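Local coordinates for protein RBSTP2229 gene product (Geobacillus stearothermophilus, PDB 1T6A) that is of unknown function and belongs to the DUF1885 family, joining a long N-terminal helix to a small antiparallel sheet packed against a second helix, at residues Ile82-Pro87 with Asn99-Trp104. Residues are numbered along the deposited sequence; the frame is centred on the assembly and turned at random. Where two conformers were deposited one is given.
Sequences IDIALP and NEFSKW. With NO3 (nitrate ion), chain B.
A single methyl group, CD1 of Ile84, carries the whole contact between residues 82-87 and 99-104, meeting the Phe101 ring edge and, less certainly, the Ser102 hydroxyl. Strand 79-85 is an outermost one of the four-stranded antiparallel sheet, and helix 92-109 packs against the sheet as a layer, an alpha+beta arrangement in which strand and helix follow each other directly in the chain. The contact is slight, burying 109 Å² in all, and the nearest CA atoms, those of Ile84 and Ser102, stay 7.9 Å apart. Further along the helix, Ile82 packs on Leu105 and Leu109. Ile84 points from the strand toward the helix. CG1 lies anti to the carbonyl carbon (chi1 -60°), and the nearly extended next bond (chi2 169°) carries CD1 outward to the helix. There it comes to the edge of the Phe101 ring, near the ring plane, with CD2 at 3.8 Å. Phe101 has its CG anti to the backbone N (chi1 175°), which swings the ring toward the sheet, where it also packs on Ile71 of the neighbouring strand 68-76; Met69 of that strand touches Ile84. On its other contact, CD1 lies 3.1 Å from OG of Ser102, close for a methyl carbon and a hydroxyl oxygen; the serine was modelled in two conformers, so the tightness is doubtful. In the conformer described here OG hydrogen-bonds to the carbonyl O of Ala98 in the preceding turn, so the hydroxyl is satisfied by its own helix. A nitrate, probably from the crystallisation liquor, is hydrogen-bonded by Ser117 OG and by Lys103, whose extended chain places NZ 2.9 Å from nitrate O2.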
loop_
_atom_site.group_PDB
_atom_site.type_symbol
_atom_site.label_atom_id
_atom_site.label_comp_id
_atom_site.label_asym_id
_atom_site.label_seq_id
_atom_site.Cartn_x
_atom_site.Cartn_y
_atom_site.Cartn_z
ATOM N N ILE A 82 20.941 3.857 -5.396
ATOM C CA ILE A 82 20.068 2.711 -5.165
ATOM C C ILE A 82 19.564 2.219 -6.505
ATOM O O ILE A 82 19.037 2.990 -7.266
ATOM C CB ILE A 82 18.922 3.065 -4.216
ATOM C CG1 ILE A 82 19.490 3.494 -2.875
ATOM C CG2 ILE A 82 18.002 1.862 -4.048
ATOM C CD1 ILE A 82 18.438 3.927 -1.853
ATOM N N ASP A 83 19.782 0.940 -6.803
ATOM C CA ASP A 83 19.408 0.338 -8.068
ATOM C C ASP A 83 18.193 -0.538 -7.847
ATOM O O ASP A 83 18.158 -1.297 -6.887
ATOM C CB ASP A 83 20.504 -0.585 -8.622
ATOM C CG ASP A 83 21.672 0.160 -9.253
ATOM O OD1 ASP A 83 21.479 1.272 -9.780
ATOM O OD2 ASP A 83 22.847 -0.306 -9.268
ATOM N N ILE A 84 17.224 -0.448 -8.754
ATOM C CA ILE A 84 16.083 -1.352 -8.790
ATOM C C ILE A 84 16.101 -2.047 -10.126
ATOM O O ILE A 84 15.912 -1.409 -11.162
ATOM C CB ILE A 84 14.763 -0.593 -8.583
ATOM C CG1 ILE A 84 14.791 0.103 -7.233
ATOM C CG2 ILE A 84 13.577 -1.557 -8.684
ATOM C CD1 ILE A 84 13.670 1.062 -7.045
ATOM N N ALA A 85 16.380 -3.347 -10.099
ATOM C CA ALA A 85 16.455 -4.175 -11.289
ATOM C C ALA A 85 15.209 -5.040 -11.432
ATOM O O ALA A 85 14.848 -5.788 -10.523
ATOM C CB ALA A 85 17.711 -5.082 -11.228
ATOM N N LEU A 86 14.557 -4.933 -12.581
ATOM C CA LEU A 86 13.467 -5.823 -12.931
ATOM C C LEU A 86 13.998 -6.981 -13.769
ATOM O O LEU A 86 14.705 -6.758 -14.742
ATOM C CB LEU A 86 12.415 -5.082 -13.740
ATOM C CG LEU A 86 11.650 -3.975 -13.031
ATOM C CD1 LEU A 86 10.827 -3.235 -14.069
ATOM C CD2 LEU A 86 10.757 -4.550 -11.962
ATOM N N PRO A 87 13.633 -8.208 -13.403
ATOM C CA PRO A 87 14.068 -9.390 -14.150
ATOM C C PRO A 87 13.371 -9.486 -15.507
ATOM O O PRO A 87 12.383 -8.772 -15.737
ATOM C CB PRO A 87 13.655 -10.547 -13.239
ATOM C CG PRO A 87 12.451 -10.021 -12.502
ATOM C CD PRO A 87 12.759 -8.565 -12.268
ATOM N N ASN A 99 8.145 1.784 -10.355
ATOM C CA ASN A 99 8.057 3.219 -10.605
ATOM C C ASN A 99 7.555 3.954 -9.357
ATOM O O ASN A 99 8.128 4.958 -8.965
ATOM C CB ASN A 99 7.117 3.510 -11.783
ATOM C CG ASN A 99 7.787 3.358 -13.124
ATOM O OD1 ASN A 99 9.013 3.471 -13.243
ATOM N ND2 ASN A 99 6.979 3.109 -14.162
ATOM N N GLU A 100 6.513 3.416 -8.720
ATOM C CA GLU A 100 5.932 4.017 -7.515
ATOM C C GLU A 100 6.945 4.095 -6.362
ATOM O O GLU A 100 7.101 5.127 -5.732
ATOM C CB GLU A 100 4.701 3.220 -7.058
ATOM C CG GLU A 100 3.496 3.424 -7.954
ATOM C CD GLU A 100 2.455 2.315 -7.851
ATOM O OE1 GLU A 100 2.306 1.711 -6.769
ATOM O OE2 GLU A 100 1.759 2.063 -8.864
ATOM N N PHE A 101 7.620 2.994 -6.078
ATOM C CA PHE A 101 8.582 2.973 -4.991
ATOM C C PHE A 101 9.795 3.865 -5.286
ATOM O O PHE A 101 10.314 4.492 -4.380
ATOM C CB PHE A 101 9.042 1.548 -4.677
ATOM C CG PHE A 101 10.105 1.494 -3.651
ATOM C CD1 PHE A 101 9.834 1.878 -2.338
ATOM C CD2 PHE A 101 11.405 1.128 -3.989
ATOM C CE1 PHE A 101 10.817 1.866 -1.389
ATOM C CE2 PHE A 101 12.399 1.107 -3.027
ATOM C CZ PHE A 101 12.108 1.474 -1.730
ATOM N N SER A 102 10.227 3.919 -6.540
ATOM C CA SER A 102 11.406 4.692 -6.897
ATOM C C SER A 102 11.141 6.185 -6.689
ATOM O O SER A 102 11.980 6.901 -6.125
ATOM C CB SER A 102 11.773 4.490 -8.374
ATOM O OG SER A 102 12.147 3.167 -8.663
ATOM N N LYS A 103 9.968 6.644 -7.124
ATOM C CA LYS A 103 9.587 8.045 -6.948
ATOM C C LYS A 103 9.471 8.403 -5.474
ATOM O O LYS A 103 9.968 9.422 -5.056
ATOM C CB LYS A 103 8.286 8.360 -7.692
ATOM C CG LYS A 103 8.502 8.469 -9.179
ATOM C CD LYS A 103 7.201 8.323 -9.956
ATOM C CE LYS A 103 7.440 8.377 -11.465
ATOM N NZ LYS A 103 6.161 8.071 -12.205
ATOM N N TRP A 104 8.811 7.567 -4.684
ATOM C CA TRP A 104 8.741 7.810 -3.235
ATOM C C TRP A 104 10.137 7.880 -2.610
ATOM O O TRP A 104 10.439 8.752 -1.788
ATOM C CB TRP A 104 7.948 6.709 -2.552
ATOM C CG TRP A 104 7.842 6.899 -1.104
ATOM C CD1 TRP A 104 6.895 7.647 -0.416
ATOM C CD2 TRP A 104 8.709 6.348 -0.112
ATOM N NE1 TRP A 104 7.154 7.589 0.930
ATOM C CE2 TRP A 104 8.253 6.797 1.145
ATOM C CE3 TRP A 104 9.823 5.498 -0.159
ATOM C CZ2 TRP A 104 8.869 6.430 2.338
ATOM C CZ3 TRP A 104 10.448 5.154 1.029
ATOM C CH2 TRP A 104 9.973 5.624 2.258
HETATM N N NO3 B . 7.996 7.674 -15.686
HETATM O O1 NO3 B . 8.268 6.330 -15.403
HETATM O O2 NO3 B . 7.050 8.385 -14.926
HETATM O O3 NO3 B . 8.711 8.286 -16.714
#